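Local coordinates for protein titin (PDB 2J8H) that is an elastic muscle protein that probably contributes to muscle elasticity and carries a rigid tandem of immunoglobulin domains in the A-band, at residues V122-P127 with T160-P165; V135-K140 with C179-F184; F175-A180 with Q188-L193. All blocks are in the same frame, centred on the assembly; numbering follows the deposited sequence.

Overall arrangement
Two sheets packed face to face make an immunoglobulin domain, and the contacts here sample both in the second. Contact 1 joins strands of one sheet; contacts 2 and 3 are adjacent strand pairings of the other, sharing Cys-179 and Ala-180 on strand 174-182. Contacts 1 and 3 are mostly buried, and Ile-124, Leu-162 and Phe-164 of the first meet Val-191, Tyr-176 and Leu-193 of the second across the core. Trp-138, from contact 2, reaches over to Thr-160 of contact 1. Contact 2 is only partly buried, and there a water and perhaps a lysine join the backbone ladder, whereas contact 3 sets mostly apolar groups on its inner face and polar or mixed pairs on its outer.

Contact 1: V122-P127 with T160-P165; sequences VSIKIP and TSLVFP
Val-122 and Phe-164 open an antiparallel pairing that, in an immunoglobulin I-set sandwich, corresponds to strands B and E. The backbone ladder carries most of it. Phe-164 N donates to Val-122 O at 2.8 Å, Ile-124 and Leu-162 exchange bonds in both directions, and so do Ile-126 and Thr-160, where Ile-126 N lies 2.7 Å from Thr-160 O. Between these rungs run CA-H...O contacts, the shortest from Ser-161 CA to Ile-124 O, 3.1 Å.

Apolar contacts gather on the inward face, with Ile-124, Ile-126, Thr-160 and Leu-162. Val-122 and Phe-164 run alongside each other, CG1 of the valine 3.9 Å from CD1 of the ring, while Val-122 O lies at the ring edge in its plane. Ile-124 slants across toward the same ring, its CD1 4.0 Å from Phe-164 CE1. Trp-138 backs this face from the opposite sheet.

Thr-160 OG1, trans to its own backbone N (chi1 179°), bonds Ile-154 O and Trp-138 NE1, leaving CG2 to touch Ile-126. On the outward face Lys-125 stretches off to a cation-pi contact with Phe-159, and both methyls of Val-163, CG1 and CG2, lie 3.6 Å from Ser-123 OG. Val-163 CG1 also comes 3.4 Å from Val-122 O. An alanine at Val-163 would remove these methyls and is likely to leave Ser-123 OG less confined and Val-122 O less shielded. Nearby, the aliphatic stem of the lysine meets a second serine: Lys-125 CG stands 3.5 Å from Ser-161 OG.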
ATOM      1  N   VAL A 122      21.944  26.147 -18.587  1.00 48.83           N
ATOM      2  CA  VAL A 122      21.510  24.980 -17.868  1.00 48.11           C
ATOM      3  C   VAL A 122      20.175  25.203 -17.164  1.00 48.07           C
ATOM      4  O   VAL A 122      19.937  26.269 -16.591  1.00 46.07           O
ATOM      5  CB  VAL A 122      22.611  24.602 -16.841  1.00 48.83           C
ATOM      6  CG1 VAL A 122      22.076  23.670 -15.759  1.00 47.30           C
ATOM      7  CG2 VAL A 122      23.829  24.007 -17.585  1.00 47.78           C
ATOM      8  N   SER A 123      19.305  24.191 -17.231  1.00 47.65           N
ATOM      9  CA  SER A 123      18.123  24.091 -16.372  1.00 48.04           C
ATOM     10  C   SER A 123      18.200  22.822 -15.537  1.00 47.96           C
ATOM     11  O   SER A 123      18.430  21.727 -16.065  1.00 48.96           O
ATOM     12  CB  SER A 123      16.855  24.056 -17.201  1.00 47.64           C
ATOM     13  OG  SER A 123      16.768  25.212 -18.020  1.00 51.24           O
ATOM     14  N   ILE A 124      18.069  22.971 -14.230  1.00 47.65           N
ATOM     15  CA  ILE A 124      17.968  21.813 -13.350  1.00 47.70           C
ATOM     16  C   ILE A 124      16.478  21.623 -13.103  1.00 47.57           C
ATOM     17  O   ILE A 124      15.888  22.359 -12.311  1.00 47.15           O
ATOM     18  CB  ILE A 124      18.733  22.016 -12.029  1.00 47.49           C
ATOM     19  CG1 ILE A 124      20.179  22.470 -12.304  1.00 46.54           C
ATOM     20  CG2 ILE A 124      18.703  20.722 -11.229  1.00 47.08           C
ATOM     21  CD1 ILE A 124      20.997  22.736 -11.074  1.00 47.50           C
ATOM     22  N   LYS A 125      15.883  20.674 -13.821  1.00 48.16           N
ATOM     23  CA  LYS A 125      14.431  20.489 -13.866  1.00 48.46           C
ATOM     24  C   LYS A 125      14.015  19.391 -12.901  1.00 48.22           C
ATOM     25  O   LYS A 125      14.441  18.239 -13.045  1.00 49.01           O
ATOM     26  CB  LYS A 125      13.966  20.151 -15.281  1.00 49.17           C
ATOM     27  CG  LYS A 125      12.435  20.076 -15.434  1.00 49.38           C
ATOM     28  CD  LYS A 125      11.991  19.784 -16.856  1.00 50.16           C
ATOM     29  CE  LYS A 125      10.468  19.761 -16.965  1.00 51.25           C
ATOM     30  NZ  LYS A 125       9.955  19.610 -18.380  1.00 50.44           N
ATOM     31  N   ILE A 126      13.183  19.745 -11.927  1.00 47.48           N
ATOM     32  CA  ILE A 126      12.842  18.862 -10.832  1.00 47.50           C
ATOM     33  C   ILE A 126      11.327  18.694 -10.708  1.00 47.68           C
ATOM     34  O   ILE A 126      10.625  19.649 -10.311  1.00 47.40           O
ATOM     35  CB  ILE A 126      13.344  19.393  -9.483  1.00 47.78           C
ATOM     36  CG1 ILE A 126      14.846  19.714  -9.526  1.00 48.93           C
ATOM     37  CG2 ILE A 126      13.154  18.321  -8.423  1.00 47.69           C
ATOM     38  CD1 ILE A 126      15.720  18.483  -9.771  1.00 46.50           C
ATOM     39  N   PRO A 127      10.809  17.507 -11.060  1.00 46.43           N
ATOM     40  CA  PRO A 127       9.386  17.274 -10.832  1.00 46.20           C
ATOM     41  C   PRO A 127       9.067  17.216  -9.352  1.00 45.40           C
ATOM     42  O   PRO A 127       9.895  16.785  -8.551  1.00 44.80           O
ATOM     43  CB  PRO A 127       9.132  15.918 -11.486  1.00 46.79           C
ATOM     44  CG  PRO A 127      10.333  15.622 -12.278  1.00 46.38           C
ATOM     45  CD  PRO A 127      11.453  16.343 -11.680  1.00 47.14           C
ATOM     46  N   THR A 160       9.751  22.280 -11.010  1.00 45.56           N
ATOM     47  CA  THR A 160      10.477  23.525 -10.808  1.00 45.59           C
ATOM     48  C   THR A 160      11.848  23.348 -11.452  1.00 45.93           C
ATOM     49  O   THR A 160      12.436  22.251 -11.411  1.00 46.39           O
ATOM     50  CB  THR A 160      10.623  23.868  -9.325  1.00 45.39           C
ATOM     51  OG1 THR A 160      11.357  25.073  -9.202  1.00 45.20           O
ATOM     52  CG2 THR A 160      11.384  22.772  -8.539  1.00 45.78           C
ATOM     53  N   SER A 161      12.299  24.384 -12.128  1.00 45.09           N
ATOM     54  CA  SER A 161      13.627  24.406 -12.721  1.00 45.33           C
ATOM     55  C   SER A 161      14.425  25.571 -12.178  1.00 44.83           C
ATOM     56  O   SER A 161      13.932  26.702 -12.085  1.00 44.58           O
ATOM     57  CB  SER A 161      13.551  24.567 -14.231  1.00 44.87           C
ATOM     58  OG  SER A 161      12.764  23.541 -14.763  1.00 48.95           O
ATOM     59  N   LEU A 162      15.671  25.286 -11.861  1.00 44.69           N
ATOM     60  CA  LEU A 162      16.616  26.323 -11.584  1.00 44.57           C
ATOM     61  C   LEU A 162      17.376  26.535 -12.867  1.00 44.92           C
ATOM     62  O   LEU A 162      18.053  25.621 -13.359  1.00 45.36           O
ATOM     63  CB  LEU A 162      17.582  25.920 -10.465  1.00 44.58           C
ATOM     64  CG  LEU A 162      18.646  26.985 -10.151  1.00 44.01           C
ATOM     65  CD1 LEU A 162      17.967  28.278  -9.658  1.00 41.57           C
ATOM     66  CD2 LEU A 162      19.727  26.447  -9.185  1.00 42.83           C
ATOM     67  N   VAL A 163      17.265  27.735 -13.416  1.00 44.42           N
ATOM     68  CA  VAL A 163      17.893  28.020 -14.707  1.00 43.58           C
ATOM     69  C   VAL A 163      19.059  29.013 -14.546  1.00 43.58           C
ATOM     70  O   VAL A 163      19.024  29.946 -13.718  1.00 43.25           O
ATOM     71  CB  VAL A 163      16.884  28.563 -15.721  1.00 43.11           C
ATOM     72  CG1 VAL A 163      17.505  28.641 -17.122  1.00 41.46           C
ATOM     73  CG2 VAL A 163      15.594  27.717 -15.738  1.00 43.59           C
ATOM     74  N   PHE A 164      20.077  28.816 -15.374  1.00 42.86           N
ATOM     75  CA  PHE A 164      21.236  29.702 -15.454  1.00 42.98           C
ATOM     76  C   PHE A 164      21.149  30.421 -16.799  1.00 42.74           C
ATOM     77  O   PHE A 164      21.843  30.056 -17.725  1.00 42.90           O
ATOM     78  CB  PHE A 164      22.513  28.854 -15.355  1.00 43.36           C
ATOM     79  CG  PHE A 164      22.667  28.158 -14.020  1.00 43.45           C
ATOM     80  CD1 PHE A 164      22.010  26.966 -13.752  1.00 45.62           C
ATOM     81  CD2 PHE A 164      23.424  28.720 -13.012  1.00 44.72           C
ATOM     82  CE1 PHE A 164      22.125  26.344 -12.515  1.00 43.70           C
ATOM     83  CE2 PHE A 164      23.547  28.095 -11.779  1.00 43.88           C
ATOM     84  CZ  PHE A 164      22.883  26.910 -11.536  1.00 44.55           C
ATOM     85  N   PRO A 165      20.263  31.435 -16.924  1.00 43.36           N
ATOM     86  CA  PRO A 165      19.952  32.009 -18.234  1.00 42.87           C
ATOM     87  C   PRO A 165      21.114  32.702 -18.945  1.00 42.87           C
ATOM     88  O   PRO A 165      21.071  32.881 -20.172  1.00 42.10           O
ATOM     89  CB  PRO A 165      18.836  33.007 -17.920  1.00 42.78           C
ATOM     90  CG  PRO A 165      19.015  33.348 -16.505  1.00 42.74           C
ATOM     91  CD  PRO A 165      19.489  32.097 -15.858  1.00 43.31           C
TER

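Contact 2: V135-K140 with C179-F184; sequences VITWQK and CAKNRF
Val-135, Ile-136 and Thr-137 face Lys-181, Ala-180 and Cys-179 in the antiparallel pairing of strands C and F, the centre of one sheet of the immunoglobulin sandwich. The two strands run 154° apart. Two hydrogen-bonded pairs hold them, each by a reciprocal pair of backbone N-H...O hydrogen bonds: Val-135 N reaches Lys-181 O at 2.8 Å, and Thr-137 N reaches Cys-179 O at 2.9 Å. Between them sits the non-hydrogen-bonded pair of Ile-136 and Ala-180, where the methyl CD1 of the isoleucine meets Ala-180 CB at 3.6 Å on the inward side.

The other face is mixed, and its polar groups meet at one water. It donates to Val-135 O, at 2.7 Å, and weakly to Cys-179 O; it also bonds Thr-137 OG1. Lys-181 NZ is modelled within hydrogen-bonding distance of the water, but it stands too close to Cys-179 SG, so its place and this bond are doubtful. Thr-137 OG1 occupies the position between its own N and carbonyl carbon (chi1 64°) and thereby leans against Cys-179 CB, 3.5 Å away. The water thus links Thr-137, and perhaps Lys-181, to backbone acceptors that the ladder already uses.

Past the paired residues the strand ends in an Asx turn: Phe-184 N donates to Asn-182 OD1 at 3.0 Å, approaching from above the plane of the amide. The same side chain bonds Pro-132 O, Val-98 O and Ala-100 N, tying the turn to the strand 86-102 that runs in from the first domain. Such a C-F strand pairing, next to the core tryptophan Trp-138 on strand C, is typical of the immunoglobulin fold.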
ATOM      1  N   VAL A 135       5.072  24.930  -1.299  1.00 46.02           N
ATOM      2  CA  VAL A 135       6.025  25.998  -1.414  1.00 45.90           C
ATOM      3  C   VAL A 135       7.351  25.380  -1.840  1.00 45.64           C
ATOM      4  O   VAL A 135       7.804  24.412  -1.251  1.00 45.05           O
ATOM      5  CB  VAL A 135       6.215  26.732  -0.106  1.00 45.85           C
ATOM      6  CG1 VAL A 135       7.321  27.774  -0.262  1.00 47.17           C
ATOM      7  CG2 VAL A 135       4.880  27.415   0.325  1.00 46.19           C
ATOM      8  N   ILE A 136       7.941  25.951  -2.882  1.00 45.64           N
ATOM      9  CA  ILE A 136       9.178  25.467  -3.450  1.00 46.33           C
ATOM     10  C   ILE A 136      10.271  26.444  -3.103  1.00 46.55           C
ATOM     11  O   ILE A 136      10.092  27.649  -3.248  1.00 45.09           O
ATOM     12  CB  ILE A 136       9.088  25.387  -4.980  1.00 46.40           C
ATOM     13  CG1 ILE A 136       8.060  24.337  -5.412  1.00 47.63           C
ATOM     14  CG2 ILE A 136      10.477  25.157  -5.610  1.00 46.41           C
ATOM     15  CD1 ILE A 136       8.294  22.922  -4.902  1.00 47.16           C
ATOM     16  N   THR A 137      11.405  25.937  -2.620  1.00 46.60           N
ATOM     17  CA  THR A 137      12.576  26.788  -2.411  1.00 46.93           C
ATOM     18  C   THR A 137      13.818  26.144  -2.969  1.00 46.70           C
ATOM     19  O   THR A 137      13.928  24.929  -3.003  1.00 46.51           O
ATOM     20  CB  THR A 137      12.825  27.109  -0.930  1.00 47.66           C
ATOM     21  OG1 THR A 137      13.135  25.912  -0.235  1.00 49.16           O
ATOM     22  CG2 THR A 137      11.629  27.771  -0.296  1.00 47.93           C
ATOM     23  N   TRP A 138      14.756  26.974  -3.404  1.00 47.15           N
ATOM     24  CA  TRP A 138      16.058  26.517  -3.893  1.00 47.55           C
ATOM     25  C   TRP A 138      17.145  27.189  -3.088  1.00 47.85           C
ATOM     26  O   TRP A 138      17.016  28.358  -2.688  1.00 47.07           O
ATOM     27  CB  TRP A 138      16.263  26.900  -5.360  1.00 47.01           C
ATOM     28  CG  TRP A 138      15.554  26.102  -6.350  1.00 45.90           C
ATOM     29  CD1 TRP A 138      14.293  26.307  -6.830  1.00 45.18           C
ATOM     30  CD2 TRP A 138      16.069  24.971  -7.044  1.00 44.75           C
ATOM     31  NE1 TRP A 138      13.998  25.369  -7.776  1.00 45.83           N
ATOM     32  CE2 TRP A 138      15.080  24.540  -7.930  1.00 45.27           C
ATOM     33  CE3 TRP A 138      17.290  24.308  -7.028  1.00 46.45           C
ATOM     34  CZ2 TRP A 138      15.257  23.444  -8.759  1.00 46.03           C
ATOM     35  CZ3 TRP A 138      17.460  23.231  -7.853  1.00 46.29           C
ATOM     36  CH2 TRP A 138      16.458  22.810  -8.706  1.00 45.22           C
ATOM     37  N   GLN A 139      18.226  26.450  -2.856  1.00 49.47           N
ATOM     38  CA  GLN A 139      19.396  26.954  -2.144  1.00 51.27           C
ATOM     39  C   GLN A 139      20.658  26.463  -2.845  1.00 51.79           C
ATOM     40  O   GLN A 139      20.654  25.388  -3.433  1.00 50.34           O
ATOM     41  CB  GLN A 139      19.505  26.366  -0.720  1.00 52.18           C
ATOM     42  CG  GLN A 139      18.312  26.457   0.187  1.00 54.34           C
ATOM     43  CD  GLN A 139      18.281  25.306   1.238  1.00 54.91           C
ATOM     44  OE1 GLN A 139      17.201  24.772   1.562  1.00 57.20           O
ATOM     45  NE2 GLN A 139      19.479  24.919   1.765  1.00 58.62           N
ATOM     46  N   LYS A 140      21.743  27.224  -2.743  1.00 52.51           N
ATOM     47  CA  LYS A 140      23.071  26.700  -3.065  1.00 53.81           C
ATOM     48  C   LYS A 140      23.842  26.691  -1.769  1.00 55.61           C
ATOM     49  O   LYS A 140      24.121  27.743  -1.195  1.00 54.64           O
ATOM     50  CB  LYS A 140      23.814  27.532  -4.097  1.00 53.19           C
ATOM     51  CG  LYS A 140      25.064  26.840  -4.610  1.00 52.62           C
ATOM     52  CD  LYS A 140      25.871  27.717  -5.548  1.00 52.41           C
ATOM     53  CE  LYS A 140      27.042  26.932  -6.118  1.00 51.45           C
ATOM     54  NZ  LYS A 140      27.883  27.730  -7.033  1.00 49.71           N
ATOM     55  N   CYS A 179      13.552  22.181  -2.264  1.00 48.40           N
ATOM     56  CA  CYS A 179      12.714  21.736  -1.179  1.00 47.55           C
ATOM     57  C   CYS A 179      11.268  22.058  -1.500  1.00 47.48           C
ATOM     58  O   CYS A 179      10.987  23.127  -2.035  1.00 47.14           O
ATOM     59  CB  CYS A 179      13.198  22.410   0.095  1.00 48.15           C
ATOM     60  SG  CYS A 179      12.295  22.007   1.621  1.00 52.24           S
ATOM     61  N   ALA A 180      10.368  21.112  -1.222  1.00 46.21           N
ATOM     62  CA  ALA A 180       8.929  21.300  -1.369  1.00 45.95           C
ATOM     63  C   ALA A 180       8.310  21.094   0.003  1.00 45.35           C
ATOM     64  O   ALA A 180       8.623  20.108   0.674  1.00 43.38           O
ATOM     65  CB  ALA A 180       8.351  20.302  -2.383  1.00 45.61           C
ATOM     66  N   LYS A 181       7.440  22.021   0.411  1.00 45.71           N
ATOM     67  CA  LYS A 181       6.747  21.972   1.698  1.00 46.75           C
ATOM     68  C   LYS A 181       5.254  22.208   1.512  1.00 46.49           C
ATOM     69  O   LYS A 181       4.848  23.154   0.833  1.00 45.99           O
ATOM     70  CB  LYS A 181       7.227  23.084   2.649  1.00 47.50           C
ATOM     71  CG  LYS A 181       8.711  23.156   2.923  1.00 50.86           C
ATOM     72  CD  LYS A 181       9.155  24.608   3.265  1.00 50.95           C
ATOM     73  CE  LYS A 181      10.655  24.682   3.636  1.00 53.53           C
ATOM     74  NZ  LYS A 181      11.608  24.431   2.511  1.00 55.95           N
ATOM     75  N   ASN A 182       4.440  21.365   2.137  1.00 46.85           N
ATOM     76  CA  ASN A 182       3.049  21.715   2.412  1.00 46.79           C
ATOM     77  C   ASN A 182       2.664  21.182   3.772  1.00 47.06           C
ATOM     78  O   ASN A 182       3.535  20.744   4.536  1.00 46.49           O
ATOM     79  CB  ASN A 182       2.100  21.250   1.285  1.00 46.86           C
ATOM     80  CG  ASN A 182       1.990  19.751   1.155  1.00 46.84           C
ATOM     81  OD1 ASN A 182       2.488  18.983   1.979  1.00 47.81           O
ATOM     82  ND2 ASN A 182       1.320  19.319   0.091  1.00 46.98           N
ATOM     83  N   ARG A 183       1.369  21.219   4.082  1.00 46.72           N
ATOM     84  CA  ARG A 183       0.897  20.810   5.390  1.00 47.03           C
ATOM     85  C   ARG A 183       1.114  19.334   5.693  1.00 46.04           C
ATOM     86  O   ARG A 183       1.080  18.948   6.848  1.00 46.79           O
ATOM     87  CB  ARG A 183      -0.598  21.185   5.569  1.00 47.66           C
ATOM     88  CG  ARG A 183      -1.567  20.418   4.640  1.00 49.34           C
ATOM     89  CD  ARG A 183      -3.014  20.789   4.905  1.00 50.60           C
ATOM     90  NE  ARG A 183      -3.276  22.206   4.630  1.00 53.72           N
ATOM     91  CZ  ARG A 183      -4.485  22.760   4.640  1.00 55.73           C
ATOM     92  NH1 ARG A 183      -5.565  22.020   4.910  1.00 57.24           N
ATOM     93  NH2 ARG A 183      -4.621  24.061   4.383  1.00 55.95           N
ATOM     94  N   PHE A 184       1.333  18.512   4.677  1.00 45.21           N
ATOM     95  CA  PHE A 184       1.485  17.086   4.884  1.00 45.09           C
ATOM     96  C   PHE A 184       2.940  16.648   4.897  1.00 44.19           C
ATOM     97  O   PHE A 184       3.226  15.451   4.994  1.00 43.07           O
ATOM     98  CB  PHE A 184       0.679  16.315   3.829  1.00 46.03           C
ATOM     99  CG  PHE A 184      -0.793  16.637   3.876  1.00 47.15           C
ATOM    100  CD1 PHE A 184      -1.551  16.284   4.984  1.00 47.83           C
ATOM    101  CD2 PHE A 184      -1.397  17.340   2.856  1.00 47.57           C
ATOM    102  CE1 PHE A 184      -2.904  16.595   5.059  1.00 47.82           C
ATOM    103  CE2 PHE A 184      -2.747  17.651   2.932  1.00 47.87           C
ATOM    104  CZ  PHE A 184      -3.492  17.276   4.036  1.00 48.17           C
TER
HETATM  105  O   HOH W   1      10.092  24.857   0.177  1.00 51.37           O

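Contact 3: F175-A180 with Q188-L193; sequences FYVVCA and QKTVEL
One face of the Phe-175 ring carries Glu-192 CG, and Thr-190 CG2 lies at the ring's edge. Glu-192 runs alongside the ring, fully extended from a CG trans to its own backbone N (chi1 180°), so that OE1 comes 3.6 Å from Phe-175 CE2 with the carboxylate turned 34° from the ring plane. At the edge of the Tyr-176 ring stands Val-191 O, while Leu-193 CB approaches CE1 obliquely, at 3.9 Å. Another flat group, the amide of Gln-188, slants across Val-177, whose CG1 is 3.7 Å from NE2; that nitrogen also makes a weak hydrogen bond to Glu-109 of a neighbouring subunit.

These pairs belong to the F-G hairpin of the immunoglobulin fold, and Tyr-176 forms its tyrosine corner, the hydroxyl bonding Asp-172 O. Tyr-176 N gives an essentially straight bond (179°) to Val-191 O, 2.8 Å away, answered by Val-191 N to Tyr-176 O. The bonds from Val-178 N to Lys-189 O and from Lys-189 N to Val-178 O are both 3.0 Å. Val-178 turns inward to Trp-138 and Ile-126. Lys-189 curls back along its own strand, where NZ donates to Gln-188 O at 2.8 Å and forms a salt bridge with Asp-187.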
ATOM      1  N   PHE A 175      26.457  22.358  -5.089  1.00 45.06           N
ATOM      2  CA  PHE A 175      25.350  21.540  -4.629  1.00 45.42           C
ATOM      3  C   PHE A 175      24.131  22.406  -4.429  1.00 45.65           C
ATOM      4  O   PHE A 175      24.158  23.345  -3.636  1.00 45.98           O
ATOM      5  CB  PHE A 175      25.721  20.859  -3.315  1.00 45.26           C
ATOM      6  CG  PHE A 175      26.857  19.893  -3.439  1.00 45.15           C
ATOM      7  CD1 PHE A 175      28.155  20.307  -3.221  1.00 45.60           C
ATOM      8  CD2 PHE A 175      26.628  18.575  -3.787  1.00 45.29           C
ATOM      9  CE1 PHE A 175      29.226  19.409  -3.333  1.00 46.80           C
ATOM     10  CE2 PHE A 175      27.682  17.672  -3.903  1.00 45.74           C
ATOM     11  CZ  PHE A 175      28.986  18.094  -3.678  1.00 45.91           C
ATOM     12  N   TYR A 176      23.072  22.111  -5.178  1.00 45.82           N
ATOM     13  CA  TYR A 176      21.853  22.901  -5.124  1.00 45.68           C
ATOM     14  C   TYR A 176      20.796  22.056  -4.419  1.00 46.39           C
ATOM     15  O   TYR A 176      20.675  20.860  -4.680  1.00 46.63           O
ATOM     16  CB  TYR A 176      21.429  23.291  -6.541  1.00 45.31           C
ATOM     17  CG  TYR A 176      22.408  24.257  -7.188  1.00 44.69           C
ATOM     18  CD1 TYR A 176      23.546  23.801  -7.845  1.00 43.50           C
ATOM     19  CD2 TYR A 176      22.221  25.619  -7.092  1.00 44.65           C
ATOM     20  CE1 TYR A 176      24.472  24.690  -8.396  1.00 43.23           C
ATOM     21  CE2 TYR A 176      23.121  26.517  -7.660  1.00 43.72           C
ATOM     22  CZ  TYR A 176      24.241  26.055  -8.302  1.00 43.02           C
ATOM     23  OH  TYR A 176      25.123  26.963  -8.843  1.00 43.09           O
ATOM     24  N   VAL A 177      20.084  22.673  -3.485  1.00 46.69           N
ATOM     25  CA  VAL A 177      19.080  21.995  -2.705  1.00 46.96           C
ATOM     26  C   VAL A 177      17.714  22.556  -3.092  1.00 47.14           C
ATOM     27  O   VAL A 177      17.515  23.762  -3.067  1.00 47.57           O
ATOM     28  CB  VAL A 177      19.334  22.169  -1.204  1.00 46.97           C
ATOM     29  CG1 VAL A 177      18.246  21.473  -0.407  1.00 46.23           C
ATOM     30  CG2 VAL A 177      20.723  21.629  -0.833  1.00 48.15           C
ATOM     31  N   VAL A 178      16.798  21.674  -3.487  1.00 47.44           N
ATOM     32  CA  VAL A 178      15.420  22.061  -3.797  1.00 47.36           C
ATOM     33  C   VAL A 178      14.520  21.413  -2.742  1.00 48.22           C
ATOM     34  O   VAL A 178      14.730  20.243  -2.341  1.00 47.70           O
ATOM     35  CB  VAL A 178      15.003  21.631  -5.210  1.00 48.01           C
ATOM     36  CG1 VAL A 178      15.213  20.145  -5.411  1.00 47.07           C
ATOM     37  CG2 VAL A 178      13.540  22.065  -5.510  1.00 46.89           C
ATOM     38  N   CYS A 179      13.552  22.181  -2.264  1.00 48.40           N
ATOM     39  CA  CYS A 179      12.714  21.736  -1.179  1.00 47.55           C
ATOM     40  C   CYS A 179      11.268  22.058  -1.500  1.00 47.48           C
ATOM     41  O   CYS A 179      10.987  23.127  -2.035  1.00 47.14           O
ATOM     42  CB  CYS A 179      13.198  22.410   0.095  1.00 48.15           C
ATOM     43  SG  CYS A 179      12.295  22.007   1.621  1.00 52.24           S
ATOM     44  N   ALA A 180      10.368  21.112  -1.222  1.00 46.21           N
ATOM     45  CA  ALA A 180       8.929  21.300  -1.369  1.00 45.95           C
ATOM     46  C   ALA A 180       8.310  21.094   0.003  1.00 45.35           C
ATOM     47  O   ALA A 180       8.623  20.108   0.674  1.00 43.38           O
ATOM     48  CB  ALA A 180       8.351  20.302  -2.383  1.00 45.61           C
ATOM     49  N   GLN A 188      13.146  17.417   0.578  1.00 45.76           N
ATOM     50  CA  GLN A 188      14.237  18.089  -0.117  1.00 46.34           C
ATOM     51  C   GLN A 188      15.158  17.082  -0.766  1.00 46.92           C
ATOM     52  O   GLN A 188      15.224  15.910  -0.357  1.00 46.40           O
ATOM     53  CB  GLN A 188      15.026  19.014   0.807  1.00 47.03           C
ATOM     54  CG  GLN A 188      16.000  18.373   1.748  1.00 50.57           C
ATOM     55  CD  GLN A 188      16.879  19.402   2.467  1.00 50.30           C
ATOM     56  OE1 GLN A 188      16.386  20.400   3.008  1.00 55.28           O
ATOM     57  NE2 GLN A 188      18.177  19.162   2.463  1.00 51.46           N
ATOM     58  N   LYS A 189      15.841  17.538  -1.801  1.00 46.34           N
ATOM     59  CA  LYS A 189      16.804  16.734  -2.521  1.00 46.50           C
ATOM     60  C   LYS A 189      17.910  17.679  -2.968  1.00 46.13           C
ATOM     61  O   LYS A 189      17.718  18.882  -3.036  1.00 44.59           O
ATOM     62  CB  LYS A 189      16.179  16.056  -3.743  1.00 47.04           C
ATOM     63  CG  LYS A 189      15.150  14.954  -3.453  1.00 50.28           C
ATOM     64  CD  LYS A 189      15.784  13.748  -2.788  1.00 52.16           C
ATOM     65  CE  LYS A 189      14.754  12.814  -2.200  1.00 55.26           C
ATOM     66  NZ  LYS A 189      14.003  13.440  -1.042  1.00 59.75           N
ATOM     67  N   THR A 190      19.069  17.106  -3.243  1.00 46.03           N
ATOM     68  CA  THR A 190      20.224  17.846  -3.674  1.00 46.08           C
ATOM     69  C   THR A 190      20.579  17.414  -5.084  1.00 46.39           C
ATOM     70  O   THR A 190      20.438  16.249  -5.452  1.00 46.90           O
ATOM     71  CB  THR A 190      21.387  17.581  -2.722  1.00 46.86           C
ATOM     72  OG1 THR A 190      21.010  18.054  -1.427  1.00 47.76           O
ATOM     73  CG2 THR A 190      22.679  18.289  -3.166  1.00 45.40           C
ATOM     74  N   VAL A 191      21.069  18.371  -5.857  1.00 46.36           N
ATOM     75  CA  VAL A 191      21.607  18.141  -7.192  1.00 45.86           C
ATOM     76  C   VAL A 191      23.023  18.716  -7.251  1.00 45.65           C
ATOM     77  O   VAL A 191      23.227  19.883  -6.904  1.00 45.26           O
ATOM     78  CB  VAL A 191      20.762  18.883  -8.247  1.00 45.48           C
ATOM     79  CG1 VAL A 191      21.328  18.679  -9.629  1.00 45.34           C
ATOM     80  CG2 VAL A 191      19.315  18.433  -8.177  1.00 45.66           C
ATOM     81  N   GLU A 192      23.995  17.910  -7.661  1.00 45.00           N
ATOM     82  CA  GLU A 192      25.337  18.430  -7.873  1.00 45.60           C
ATOM     83  C   GLU A 192      25.500  18.846  -9.324  1.00 46.36           C
ATOM     84  O   GLU A 192      25.245  18.053 -10.240  1.00 45.53           O
ATOM     85  CB  GLU A 192      26.421  17.424  -7.512  1.00 45.47           C
ATOM     86  CG  GLU A 192      27.803  18.026  -7.766  1.00 44.86           C
ATOM     87  CD  GLU A 192      28.936  17.162  -7.323  1.00 46.11           C
ATOM     88  OE1 GLU A 192      28.684  16.004  -6.925  1.00 47.71           O
ATOM     89  OE2 GLU A 192      30.084  17.653  -7.384  1.00 45.08           O
ATOM     90  N   LEU A 193      25.943  20.091  -9.520  1.00 47.24           N
ATOM     91  CA  LEU A 193      26.258  20.615 -10.837  1.00 47.51           C
ATOM     92  C   LEU A 193      27.754  20.674 -10.941  1.00 47.71           C
ATOM     93  O   LEU A 193      28.402  21.214 -10.066  1.00 47.28           O
ATOM     94  CB  LEU A 193      25.688  22.024 -11.005  1.00 47.73           C
ATOM     95  CG  LEU A 193      26.000  22.801 -12.290  1.00 48.17           C
ATOM     96  CD1 LEU A 193      25.718  21.963 -13.514  1.00 49.51           C
ATOM     97  CD2 LEU A 193      25.183  24.107 -12.361  1.00 48.10           C
TER